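Local structure of QdtA (Thermoanaerobacterium thermosaccharolyticum, 4O9E) at residues Arg70-Asp75 with Trp96-Asp101; Ser52-His57 with Glu118-Arg123; Phe31-Val36 with Leu109-Glu114. The protein is a small beta-barrel protein of the cupin superfamily, from the WxcM-like family, and binds thymidine-5'-diphosphate. All coordinates share one frame; numbering follows the deposited sequence.

How the contacts relate
From the N terminus, segment 31-36 comes first and pairs with 109-114 in contact 3, closing a loop of 72 residues. Segment 52-57 follows and meets 118-123 in contact 2, a loop of 60 residues that crosses the first, since the four segments alternate along the chain. Contact 1, 70-75 with 96-101, is nested inside both. Contacts 1 and 2 share one antiparallel sheet, where strands 96-100 and 47-53 are neighbours; contact 3 lies in the other five-stranded sheet. Contacts 2 and 3 touch through a probable hydrogen bond from Ser113 N to His57 O, and both reach the same thymidine-5'-diphosphate.

Contact 1 of 3, residues Arg70-Asp75 with Trp96-Asp101; sequences RLKIPD and WREMFD. With TDR (thymine), chain D.
Arg70 and Glu98 face each other as an antiparallel hydrogen-bonded pair, and their side chains repeat the link as a salt bridge. The backbone bonds run both ways, Arg70 N to Glu98 O at 2.7 Å and Glu98 N to Arg70 O at 2.8 Å, and Lys72 with Trp96 forms a second such pair. Between them, Leu71 and Arg97 make the non-hydrogen-bonded pair, where the CA hydrogens of Arg97 and Leu71 approach the carbonyl oxygens of Arg70 and Trp96.

The Glu98 carboxylate divides its oxygens between partners. OE1 takes Arg70 NH1 at 2.7 Å, nearly along its C-O axis and in the guanidinium plane, although the guanidinium and carboxylate planes stand 66° apart. OE2 receives Trp96 NE1 at 2.8 Å on its anti side, and also N3 of the bound thymine at 3.3 Å. Thymine O4 in turn accepts Lys72 NZ at 2.6 Å. A bend at chi3 turns the otherwise extended Arg70 chain so that its guanidinium lies over one face of the Phe100 ring, with the planes only 16° apart and NH2 3.0 Å from Phe100 CE2. The indole of Trp96 runs alongside Lys72, pointing the same way, with CD1 3.9 Å from Lys72 CD; Tyr125 and Tyr128 of helix 125-136 also meet its ring.

Arg70 and the indole N-H bind the carboxylate directly, with the Lys72 charge nearby but not in contact; together they would probably favour its ionised form. The strands run at 164° to each other, adjacent antiparallel members of a cupin beta-barrel sheet, and Lys72 and Glu98, on one of its faces, hold the bound thymine.

Contact 2 of 3, residues Ser52-His57 with Glu118-Arg123; sequences SHKKLH and ETDYIR. Unlike the reference sequence in segment 52-57: Ser52 (reference Ala). With TYD (thymidine-5'-diphosphate), chain C.
The His53 ring presents its edge to the face of Tyr121, with centroids 4.2 Å apart and planes at 54°. NE2 of His53 sits over the centre of the phenol, while Glu118 OE2 lies above the opposite face, offset toward the rim. One face of His53 carries Leu56 CD2, and Asp120 OD2 lies at its edge, 3.3 Å from His53 CD2. At the edge of Tyr121 its OH donates to O2A of thymidine-5'-diphosphate at 2.8 Å. CD2, on the rim of the Tyr121 ring, lies over the centre of one face of the Arg123 guanidinium, whose NE and NH2 grip Glu118 in a salt bridge; NH2 also reaches O1A at 2.7 Å. Tyrosine and arginine therefore hold two oxygens of the same phosphate, at a nucleotide site on the cupin sheet where strand 121-122 borders strand 47-53; His51 NE2 binds the ligand too.

Ser52 and Ile122 make the hydrogen-bonded pair of that antiparallel edge. Beyond it Asp120, with CG anti to the backbone N (chi1 -172°), swings its carboxylate under the turn: OD1 receives Lys55 N at 2.8 Å through its syn lone pair, and OD2 receives Leu56 N at 3.1 Å. Lys54 N binds Asp120 O, and the bent Lys54 chain passes across Ile122 to place NZ 2.7 Å from Thr119 O.

Contact 3 of 3, residues Phe31-Val36 with Leu109-Glu114; sequences FDIKRV and LVLASE. With TYD (thymidine-5'-diphosphate), chain C.
Lys34 and Arg35 both face Ala112, the defining feature of a classic beta bulge. Lys34 N donates to Ala112 O at 3.1 Å, and Arg35 N adds a weak bond to the same oxygen. The return bond, Ala112 N to Arg35 O, is shorter at 2.8 Å and straighter at the hydrogen (161°). Past the bulge, Val36 and Leu111 form a non-hydrogen-bonded antiparallel pair, with Val36 CA 3.1 Å from Val110 O.

Their side chains lie side by side, pointing the same way, and Val36 CG1 meets Leu111 CD2 at 3.7 Å. Phe31 comes from the loop before the strand: CD1 rests against Ser113 CB, and Leu111 O lies at the ring edge. Lys34 follows the Ser113 carbonyl with its CG, and a water donates to both Asp32 O and Ser113 O while accepting from Lys34 NZ.

The Arg35 chain leaves CB beside the carbonyl carbon (chi1 166°) and bends at chi3, which brings its guanidinium over Ala112 CB and edge-on to Glu114 O. NE at 3.0 Å and NH1 both donate to that single oxygen, NE in the carbonyl plane and NH1 above it. NH2 reaches O4 of thymidine-5'-diphosphate at 2.7 Å. On the same strand, Arg35 and Val36 also pair antiparallel with a strand of the second subunit, so the sheet continues across the dimer interface.

The double grip on Glu114 O fixes the rotation of the guanidinium and leaves NH2 aimed at the base carbonyl, so Glu114 O probably helps, as a second-shell group, to position Arg35 for the nucleotide.

Contact 1 of 3, residues Arg70-Asp75 with Trp96-Asp101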
loop_
_atom_site.group_PDB
_atom_site.type_symbol
_atom_site.label_atom_id
_atom_site.label_comp_id
_atom_site.label_asym_id
_atom_site.label_seq_id
_atom_site.Cartn_x
_atom_site.Cartn_y
_atom_site.Cartn_z
ATOM N N ARG A 70 13.505 -9.098 11.576
ATOM C CA ARG A 70 14.866 -9.431 11.992
ATOM C C ARG A 70 15.765 -9.064 10.822
ATOM O O ARG A 70 15.663 -9.670 9.750
ATOM C CB ARG A 70 15.045 -10.926 12.278
ATOM C CG ARG A 70 16.479 -11.354 12.559
ATOM C CD ARG A 70 16.597 -12.824 12.958
ATOM N NE ARG A 70 15.636 -13.117 14.025
ATOM C CZ ARG A 70 14.537 -13.853 13.912
ATOM N NH1 ARG A 70 14.223 -14.486 12.782
ATOM N NH2 ARG A 70 13.749 -13.947 14.975
ATOM N N LEU A 71 16.636 -8.104 11.104
ATOM C CA LEU A 71 17.613 -7.581 10.172
ATOM C C LEU A 71 19.020 -7.960 10.586
ATOM O O LEU A 71 19.399 -7.842 11.752
ATOM C CB LEU A 71 17.553 -6.057 10.179
ATOM C CG LEU A 71 16.195 -5.414 9.943
ATOM C CD1 LEU A 71 16.323 -3.933 10.244
ATOM C CD2 LEU A 71 15.698 -5.709 8.534
ATOM N N LYS A 72 19.804 -8.368 9.600
ATOM C CA LYS A 72 21.149 -8.842 9.885
ATOM C C LYS A 72 22.064 -8.368 8.792
ATOM O O LYS A 72 21.711 -8.456 7.619
ATOM C CB LYS A 72 21.166 -10.366 9.799
ATOM C CG LYS A 72 20.280 -11.043 10.830
ATOM C CD LYS A 72 20.192 -12.554 10.671
ATOM C CE LYS A 72 21.575 -13.155 10.480
ATOM N NZ LYS A 72 21.548 -14.462 11.182
ATOM N N ILE A 73 23.241 -7.929 9.201
ATOM C CA ILE A 73 24.377 -7.818 8.307
ATOM C C ILE A 73 25.496 -8.478 9.116
ATOM O O ILE A 73 25.283 -8.746 10.298
ATOM C CB ILE A 73 24.682 -6.345 7.987
ATOM C CG1 ILE A 73 25.073 -5.537 9.221
ATOM C CG2 ILE A 73 23.467 -5.663 7.366
ATOM C CD1 ILE A 73 25.687 -4.181 8.950
ATOM N N PRO A 74 26.648 -8.783 8.499
ATOM C CA PRO A 74 27.695 -9.496 9.233
ATOM C C PRO A 74 27.976 -8.832 10.569
ATOM O O PRO A 74 28.221 -7.630 10.633
ATOM C CB PRO A 74 28.889 -9.399 8.287
ATOM C CG PRO A 74 28.210 -9.516 6.953
ATOM C CD PRO A 74 27.067 -8.548 7.109
ATOM N N ASP A 75 27.859 -9.615 11.634
ATOM C CA ASP A 75 28.270 -9.169 12.960
ATOM C C ASP A 75 27.201 -8.298 13.606
ATOM O O ASP A 75 27.482 -7.686 14.630
ATOM C CB ASP A 75 29.576 -8.357 12.912
ATOM C CG ASP A 75 30.801 -9.172 12.495
ATOM O OD1 ASP A 75 30.850 -10.390 12.769
ATOM O OD2 ASP A 75 31.767 -8.588 11.951
ATOM N N TRP A 96 20.103 -8.628 5.267
ATOM C CA TRP A 96 19.382 -9.889 5.264
ATOM C C TRP A 96 18.127 -9.701 6.100
ATOM O O TRP A 96 18.117 -9.076 7.154
ATOM C CB TRP A 96 20.300 -11.026 5.739
ATOM C CG TRP A 96 19.631 -12.388 5.882
ATOM C CD1 TRP A 96 18.898 -12.834 6.959
ATOM C CD2 TRP A 96 19.590 -13.444 4.920
ATOM N NE1 TRP A 96 18.390 -14.085 6.712
ATOM C CE2 TRP A 96 18.865 -14.516 5.505
ATOM C CE3 TRP A 96 20.152 -13.625 3.655
ATOM C CZ2 TRP A 96 18.616 -15.704 4.835
ATOM C CZ3 TRP A 96 19.951 -14.826 3.017
ATOM C CH2 TRP A 96 19.199 -15.859 3.607
ATOM N N ARG A 97 16.975 -10.160 5.634
ATOM C CA ARG A 97 15.879 -10.033 6.576
ATOM C C ARG A 97 14.976 -11.247 6.745
ATOM O O ARG A 97 14.818 -12.038 5.823
ATOM C CB ARG A 97 15.004 -8.841 6.238
ATOM C CG ARG A 97 14.245 -8.957 4.932
ATOM C CD ARG A 97 13.167 -7.891 4.956
ATOM N NE ARG A 97 12.179 -8.100 3.905
ATOM C CZ ARG A 97 12.429 -7.862 2.628
ATOM N NH1 ARG A 97 13.628 -7.383 2.315
ATOM N NH2 ARG A 97 11.464 -8.063 1.735
ATOM N N GLU A 98 14.290 -11.259 7.886
ATOM C CA GLU A 98 13.327 -12.305 8.192
ATOM C C GLU A 98 12.202 -11.598 8.926
ATOM O O GLU A 98 12.411 -10.571 9.564
ATOM C CB GLU A 98 13.955 -13.446 8.998
ATOM C CG GLU A 98 15.168 -14.113 8.363
ATOM C CD GLU A 98 16.084 -14.840 9.342
ATOM O OE1 GLU A 98 15.659 -14.961 10.506
ATOM O OE2 GLU A 98 17.208 -15.268 8.977
ATOM N N MET A 99 10.980 -12.066 8.707
ATOM C CA MET A 99 9.812 -11.419 9.300
ATOM C C MET A 99 9.016 -12.457 10.093
ATOM O O MET A 99 8.798 -13.581 9.633
ATOM C CB MET A 99 8.953 -10.819 8.193
ATOM C CG MET A 99 9.759 -9.853 7.326
ATOM S SD MET A 99 10.304 -10.597 5.781
ATOM C CE MET A 99 8.749 -10.373 4.915
ATOM N N PHE A 100 8.602 -12.096 11.298
ATOM C CA PHE A 100 7.955 -13.116 12.113
ATOM C C PHE A 100 7.016 -12.430 13.081
ATOM O O PHE A 100 7.013 -11.203 13.187
ATOM C CB PHE A 100 8.993 -14.027 12.773
ATOM C CG PHE A 100 9.819 -13.350 13.825
ATOM C CD1 PHE A 100 9.530 -13.517 15.166
ATOM C CD2 PHE A 100 10.910 -12.578 13.474
ATOM C CE1 PHE A 100 10.282 -12.878 16.134
ATOM C CE2 PHE A 100 11.658 -11.936 14.437
ATOM C CZ PHE A 100 11.362 -12.103 15.773
ATOM N N ASP A 101 6.227 -13.244 13.776
ATOM C CA ASP A 101 5.341 -12.705 14.795
ATOM C C ASP A 101 4.299 -11.767 14.190
ATOM O O ASP A 101 3.891 -10.773 14.790
ATOM C CB ASP A 101 6.123 -11.992 15.896
ATOM C CG ASP A 101 6.496 -12.926 17.040
ATOM O OD1 ASP A 101 6.603 -14.151 16.814
ATOM O OD2 ASP A 101 6.715 -12.356 18.126
HETATM N N1 TDR D . 20.924 -19.424 8.940
HETATM C C2 TDR D . 19.879 -18.766 8.434
HETATM O O2 TDR D . 19.272 -19.222 7.440
HETATM N N3 TDR D . 19.491 -17.618 8.995
HETATM C C4 TDR D . 20.122 -17.115 10.060
HETATM O O4 TDR D . 19.651 -16.039 10.488
HETATM C C5 TDR D . 21.298 -17.828 10.642
HETATM C CM5 TDR D . 22.168 -17.472 11.820
HETATM C C6 TDR D . 21.633 -19.006 9.997
#

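Contact 2 of 3, residues Ser52-His57 with Glu118-Arg123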
loop_
_atom_site.group_PDB
_atom_site.type_symbol
_atom_site.label_atom_id
_atom_site.label_comp_id
_atom_site.label_asym_id
_atom_site.label_seq_id
_atom_site.Cartn_x
_atom_site.Cartn_y
_atom_site.Cartn_z
ATOM N N SER A 52 18.082 -11.341 0.986
ATOM C CA SER A 52 18.562 -9.987 0.797
ATOM C C SER A 52 18.272 -9.613 -0.654
ATOM O O SER A 52 17.770 -10.431 -1.432
ATOM C CB SER A 52 20.084 -9.957 0.895
ATOM O OG SER A 52 20.385 -8.647 1.333
ATOM N N HIS A 53 18.701 -8.404 -0.992
ATOM C CA HIS A 53 18.659 -7.944 -2.363
ATOM C C HIS A 53 19.951 -7.253 -2.716
ATOM O O HIS A 53 20.554 -6.563 -1.911
ATOM C CB HIS A 53 17.475 -6.998 -2.579
ATOM C CG HIS A 53 16.187 -7.720 -2.777
ATOM N ND1 HIS A 53 15.339 -8.017 -1.733
ATOM C CD2 HIS A 53 15.583 -8.170 -3.902
ATOM C CE1 HIS A 53 14.282 -8.654 -2.207
ATOM N NE2 HIS A 53 14.412 -8.775 -3.517
ATOM N N LYS A 54 20.348 -7.451 -3.963
ATOM C CA LYS A 54 21.483 -6.724 -4.487
ATOM C C LYS A 54 21.270 -5.257 -4.834
ATOM O O LYS A 54 22.130 -4.446 -4.543
ATOM C CB LYS A 54 22.024 -7.439 -5.724
ATOM C CG LYS A 54 22.748 -8.696 -5.289
ATOM C CD LYS A 54 22.168 -9.937 -5.938
ATOM C CE LYS A 54 22.748 -10.167 -7.314
ATOM N NZ LYS A 54 21.953 -11.333 -7.780
ATOM N N LYS A 55 20.171 -4.911 -5.493
ATOM C CA LYS A 55 20.026 -3.538 -5.958
ATOM C C LYS A 55 18.729 -2.865 -5.525
ATOM O O LYS A 55 18.635 -1.644 -5.505
ATOM C CB LYS A 55 20.128 -3.534 -7.478
ATOM C CG LYS A 55 21.567 -3.566 -7.980
ATOM C CD LYS A 55 21.706 -4.035 -9.421
ATOM C CE LYS A 55 20.471 -3.800 -10.278
ATOM N NZ LYS A 55 20.062 -5.066 -10.955
ATOM N N LEU A 56 17.759 -3.651 -5.093
ATOM C CA LEU A 56 16.470 -3.095 -4.758
ATOM C C LEU A 56 16.579 -2.211 -3.534
ATOM O O LEU A 56 17.271 -2.565 -2.580
ATOM C CB LEU A 56 15.491 -4.211 -4.463
ATOM C CG LEU A 56 14.038 -3.820 -4.152
ATOM C CD1 LEU A 56 13.444 -3.298 -5.447
ATOM C CD2 LEU A 56 13.352 -5.090 -3.662
ATOM N N HIS A 57 15.777 -1.152 -3.541
ATOM C CA HIS A 57 15.508 -0.359 -2.341
ATOM C C HIS A 57 14.037 -0.520 -1.977
ATOM O O HIS A 57 13.170 -0.542 -2.856
ATOM C CB HIS A 57 15.775 1.120 -2.586
ATOM C CG HIS A 57 17.212 1.413 -2.857
ATOM N ND1 HIS A 57 18.104 1.739 -1.860
ATOM C CD2 HIS A 57 17.923 1.376 -4.006
ATOM C CE1 HIS A 57 19.314 1.858 -2.375
ATOM N NE2 HIS A 57 19.227 1.635 -3.672
ATOM N N GLU A 118 13.620 -11.965 -9.714
ATOM C CA GLU A 118 14.073 -13.048 -8.845
ATOM C C GLU A 118 15.597 -13.103 -8.843
ATOM O O GLU A 118 16.197 -13.509 -7.861
ATOM C CB GLU A 118 13.430 -14.396 -9.192
ATOM C CG GLU A 118 13.831 -15.539 -8.261
ATOM C CD GLU A 118 13.480 -15.334 -6.792
ATOM O OE1 GLU A 118 14.299 -15.774 -5.951
ATOM O OE2 GLU A 118 12.407 -14.772 -6.448
ATOM N N THR A 119 16.245 -12.547 -9.859
ATOM C CA THR A 119 17.693 -12.607 -9.935
ATOM C C THR A 119 18.356 -11.531 -9.076
ATOM O O THR A 119 19.578 -11.477 -8.950
ATOM C CB THR A 119 18.226 -12.412 -11.366
ATOM O OG1 THR A 119 18.254 -11.022 -11.704
ATOM C CG2 THR A 119 17.417 -13.182 -12.400
ATOM N N ASP A 120 17.580 -10.621 -8.501
ATOM C CA ASP A 120 18.187 -9.622 -7.638
ATOM C C ASP A 120 18.248 -10.158 -6.210
ATOM O O ASP A 120 18.887 -9.521 -5.381
ATOM C CB ASP A 120 17.356 -8.326 -7.729
ATOM C CG ASP A 120 18.001 -7.160 -7.019
ATOM O OD1 ASP A 120 19.213 -6.926 -7.201
ATOM O OD2 ASP A 120 17.327 -6.502 -6.191
ATOM N N TYR A 121 17.483 -11.207 -5.904
ATOM C CA TYR A 121 17.376 -11.751 -4.551
ATOM C C TYR A 121 18.653 -12.505 -4.236
ATOM O O TYR A 121 19.222 -13.113 -5.135
ATOM C CB TYR A 121 16.286 -12.809 -4.403
ATOM C CG TYR A 121 14.885 -12.307 -4.183
ATOM C CD1 TYR A 121 14.207 -11.692 -5.220
ATOM C CD2 TYR A 121 14.196 -12.560 -3.001
ATOM C CE1 TYR A 121 12.897 -11.291 -5.082
ATOM C CE2 TYR A 121 12.878 -12.170 -2.852
ATOM C CZ TYR A 121 12.237 -11.535 -3.893
ATOM O OH TYR A 121 10.943 -11.108 -3.805
ATOM N N ILE A 122 19.099 -12.452 -2.986
ATOM C CA ILE A 122 20.039 -13.443 -2.477
ATOM C C ILE A 122 19.354 -14.332 -1.437
ATOM O O ILE A 122 18.973 -13.884 -0.364
ATOM C CB ILE A 122 21.267 -12.764 -1.867
ATOM C CG1 ILE A 122 22.074 -12.028 -2.930
ATOM C CG2 ILE A 122 22.222 -13.826 -1.357
ATOM C CD1 ILE A 122 23.171 -11.171 -2.336
ATOM N N ARG A 123 19.068 -15.577 -1.781
ATOM C CA ARG A 123 18.317 -16.472 -0.902
ATOM C C ARG A 123 19.219 -17.506 -0.202
ATOM O O ARG A 123 18.812 -18.181 0.741
ATOM C CB ARG A 123 17.268 -17.205 -1.735
ATOM C CG ARG A 123 16.248 -16.301 -2.416
ATOM C CD ARG A 123 15.184 -17.164 -3.064
ATOM N NE ARG A 123 14.038 -16.417 -3.570
ATOM C CZ ARG A 123 13.014 -15.929 -2.875
ATOM N NH1 ARG A 123 12.965 -15.968 -1.548
ATOM N NH2 ARG A 123 12.027 -15.330 -3.532
HETATM P PA TYD C . 9.261 -13.685 -1.315
HETATM O O1A TYD C . 10.073 -14.892 -1.687
HETATM O O2A TYD C . 9.711 -12.265 -1.608
HETATM O O3A TYD C . 8.466 -13.687 0.091
HETATM P PB TYD C . 8.938 -13.181 1.554
HETATM O O1B TYD C . 9.258 -14.503 2.232
HETATM O O2B TYD C . 7.686 -12.543 2.078
HETATM O O3B TYD C . 10.110 -12.231 1.415
HETATM O "O5'" TYD C . 8.030 -14.085 -2.260
HETATM C "C5'" TYD C . 7.131 -15.182 -2.203
HETATM C "C4'" TYD C . 6.696 -15.437 -3.646
HETATM O "O4'" TYD C . 6.004 -14.351 -4.268
HETATM C "C3'" TYD C . 7.878 -15.687 -4.566
HETATM O "O3'" TYD C . 7.538 -16.862 -5.293
HETATM C "C2'" TYD C . 7.949 -14.587 -5.617
HETATM C "C1'" TYD C . 6.552 -13.987 -5.540
HETATM N N1 TYD C . 6.585 -12.530 -5.705
HETATM C C2 TYD C . 6.125 -11.932 -6.807
HETATM O O2 TYD C . 5.628 -12.607 -7.725
HETATM N N3 TYD C . 6.093 -10.592 -6.925
HETATM C C4 TYD C . 6.652 -9.834 -5.964
HETATM O O4 TYD C . 6.697 -8.605 -6.124
HETATM C C5 TYD C . 7.168 -10.425 -4.822
HETATM C C5M TYD C . 7.732 -9.637 -3.675
HETATM C C6 TYD C . 7.104 -11.805 -4.711
HETATM O O HOH W 1 20.421 -7.587 -9.336
#

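Contact 3 of 3, residues Phe31-Val36 with Leu109-Glu114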
loop_
_atom_site.group_PDB
_atom_site.type_symbol
_atom_site.label_atom_id
_atom_site.label_comp_id
_atom_site.label_asym_id
_atom_site.label_seq_id
_atom_site.Cartn_x
_atom_site.Cartn_y
_atom_site.Cartn_z
ATOM N N PHE A 31 12.945 7.157 -3.288
ATOM C CA PHE A 31 12.897 6.540 -4.610
ATOM C C PHE A 31 11.490 6.593 -5.201
ATOM O O PHE A 31 10.541 6.907 -4.488
ATOM C CB PHE A 31 13.420 5.114 -4.499
ATOM C CG PHE A 31 12.697 4.235 -3.513
ATOM C CD1 PHE A 31 11.570 3.537 -3.887
ATOM C CD2 PHE A 31 13.184 4.024 -2.231
ATOM C CE1 PHE A 31 10.993 2.647 -3.004
ATOM C CE2 PHE A 31 12.598 3.129 -1.368
ATOM C CZ PHE A 31 11.471 2.447 -1.728
ATOM N N ASP A 32 11.394 6.390 -6.510
ATOM C CA ASP A 32 10.123 6.219 -7.211
ATOM C C ASP A 32 9.531 4.854 -6.878
ATOM O O ASP A 32 10.256 3.854 -6.870
ATOM C CB ASP A 32 10.305 6.264 -8.738
ATOM C CG ASP A 32 10.487 7.677 -9.289
ATOM O OD1 ASP A 32 9.542 8.479 -9.227
ATOM O OD2 ASP A 32 11.559 8.041 -9.818
ATOM N N ILE A 33 8.211 4.804 -6.734
ATOM C CA ILE A 33 7.535 3.539 -6.522
ATOM C C ILE A 33 7.218 2.879 -7.867
ATOM O O ILE A 33 6.276 3.287 -8.567
ATOM C CB ILE A 33 6.251 3.749 -5.710
ATOM C CG1 ILE A 33 6.507 4.474 -4.393
ATOM C CG2 ILE A 33 5.555 2.416 -5.490
ATOM C CD1 ILE A 33 5.297 5.179 -3.825
ATOM N N LYS A 34 7.885 1.762 -8.150
ATOM C CA LYS A 34 7.573 0.969 -9.330
ATOM C C LYS A 34 6.622 -0.175 -9.041
ATOM O O LYS A 34 6.100 -0.783 -9.965
ATOM C CB LYS A 34 8.849 0.405 -9.951
ATOM C CG LYS A 34 9.640 1.508 -10.629
ATOM C CD LYS A 34 10.361 1.006 -11.864
ATOM C CE LYS A 34 11.572 1.894 -12.115
ATOM N NZ LYS A 34 11.301 3.358 -11.982
ATOM N N ARG A 35 6.567 -0.562 -7.775
ATOM C CA ARG A 35 5.893 -1.786 -7.375
ATOM C C ARG A 35 5.549 -1.631 -5.905
ATOM O O ARG A 35 6.372 -1.094 -5.148
ATOM C CB ARG A 35 6.811 -2.992 -7.550
ATOM C CG ARG A 35 6.271 -4.215 -6.837
ATOM C CD ARG A 35 7.027 -5.469 -7.236
ATOM N NE ARG A 35 8.464 -5.277 -7.048
ATOM C CZ ARG A 35 9.263 -6.041 -6.304
ATOM N NH1 ARG A 35 10.553 -5.768 -6.219
ATOM N NH2 ARG A 35 8.818 -7.088 -5.628
ATOM N N VAL A 36 4.349 -2.084 -5.544
ATOM C CA VAL A 36 3.978 -2.286 -4.146
ATOM C C VAL A 36 3.486 -3.730 -4.075
ATOM O O VAL A 36 3.077 -4.353 -5.065
ATOM C CB VAL A 36 2.857 -1.352 -3.631
ATOM C CG1 VAL A 36 3.114 0.108 -3.976
ATOM C CG2 VAL A 36 1.557 -1.746 -4.298
ATOM N N LEU A 109 2.838 -3.939 4.142
ATOM C CA LEU A 109 2.960 -3.305 2.831
ATOM C C LEU A 109 4.436 -3.051 2.576
ATOM O O LEU A 109 5.185 -2.682 3.481
ATOM C CB LEU A 109 2.185 -1.998 2.816
ATOM C CG LEU A 109 2.363 -1.115 1.575
ATOM C CD1 LEU A 109 1.627 -1.708 0.392
ATOM C CD2 LEU A 109 1.751 0.216 1.944
ATOM N N VAL A 110 4.835 -3.289 1.331
ATOM C CA VAL A 110 6.163 -2.957 0.854
ATOM C C VAL A 110 6.109 -2.100 -0.419
ATOM O O VAL A 110 5.383 -2.435 -1.350
ATOM C CB VAL A 110 6.939 -4.234 0.566
ATOM C CG1 VAL A 110 8.324 -3.876 0.079
ATOM C CG2 VAL A 110 7.069 -5.098 1.817
ATOM N N LEU A 111 6.880 -1.021 -0.407
ATOM C CA LEU A 111 7.057 -0.113 -1.542
ATOM C C LEU A 111 8.431 -0.485 -2.067
ATOM O O LEU A 111 9.389 -0.489 -1.292
ATOM C CB LEU A 111 6.986 1.350 -1.155
ATOM C CG LEU A 111 5.849 1.735 -0.192
ATOM C CD1 LEU A 111 5.896 3.220 0.125
ATOM C CD2 LEU A 111 4.512 1.373 -0.811
ATOM N N ALA A 112 8.505 -0.768 -3.365
ATOM C CA ALA A 112 9.750 -1.190 -3.980
ATOM C C ALA A 112 10.203 -0.305 -5.141
ATOM O O ALA A 112 9.383 0.105 -5.974
ATOM C CB ALA A 112 9.603 -2.625 -4.455
ATOM N N SER A 113 11.516 -0.097 -5.227
ATOM C CA SER A 113 12.120 0.725 -6.275
ATOM C C SER A 113 12.226 0.105 -7.673
ATOM O O SER A 113 12.525 0.846 -8.622
ATOM C CB SER A 113 13.487 1.303 -5.872
ATOM O OG SER A 113 14.433 0.260 -5.773
ATOM N N GLU A 114 11.896 -1.181 -7.824
ATOM C CA GLU A 114 12.063 -1.913 -9.081
ATOM C C GLU A 114 10.964 -2.946 -9.201
ATOM O O GLU A 114 10.374 -3.330 -8.183
ATOM C CB GLU A 114 13.450 -2.572 -9.182
ATOM C CG GLU A 114 14.574 -1.560 -9.134
ATOM C CD GLU A 114 14.684 -0.618 -10.330
ATOM O OE1 GLU A 114 14.083 -0.856 -11.408
ATOM O OE2 GLU A 114 15.386 0.396 -10.157
HETATM P PA TYD C . 9.261 -13.685 -1.315
HETATM O O1A TYD C . 10.073 -14.892 -1.687
HETATM O O2A TYD C . 9.711 -12.265 -1.608
HETATM O O3A TYD C . 8.466 -13.687 0.091
HETATM P PB TYD C . 8.938 -13.181 1.554
HETATM O O1B TYD C . 9.258 -14.503 2.232
HETATM O O2B TYD C . 7.686 -12.543 2.078
HETATM O O3B TYD C . 10.110 -12.231 1.415
HETATM O "O5'" TYD C . 8.030 -14.085 -2.260
HETATM C "C5'" TYD C . 7.131 -15.182 -2.203
HETATM C "C4'" TYD C . 6.696 -15.437 -3.646
HETATM O "O4'" TYD C . 6.004 -14.351 -4.268
HETATM C "C3'" TYD C . 7.878 -15.687 -4.566
HETATM O "O3'" TYD C . 7.538 -16.862 -5.293
HETATM C "C2'" TYD C . 7.949 -14.587 -5.617
HETATM C "C1'" TYD C . 6.552 -13.987 -5.540
HETATM N N1 TYD C . 6.585 -12.530 -5.705
HETATM C C2 TYD C . 6.125 -11.932 -6.807
HETATM O O2 TYD C . 5.628 -12.607 -7.725
HETATM N N3 TYD C . 6.093 -10.592 -6.925
HETATM C C4 TYD C . 6.652 -9.834 -5.964
HETATM O O4 TYD C . 6.697 -8.605 -6.124
HETATM C C5 TYD C . 7.168 -10.425 -4.822
HETATM C C5M TYD C . 7.732 -9.637 -3.675
HETATM C C6 TYD C . 7.104 -11.805 -4.711
HETATM O O HOH W 2 12.349 3.395 -9.031
#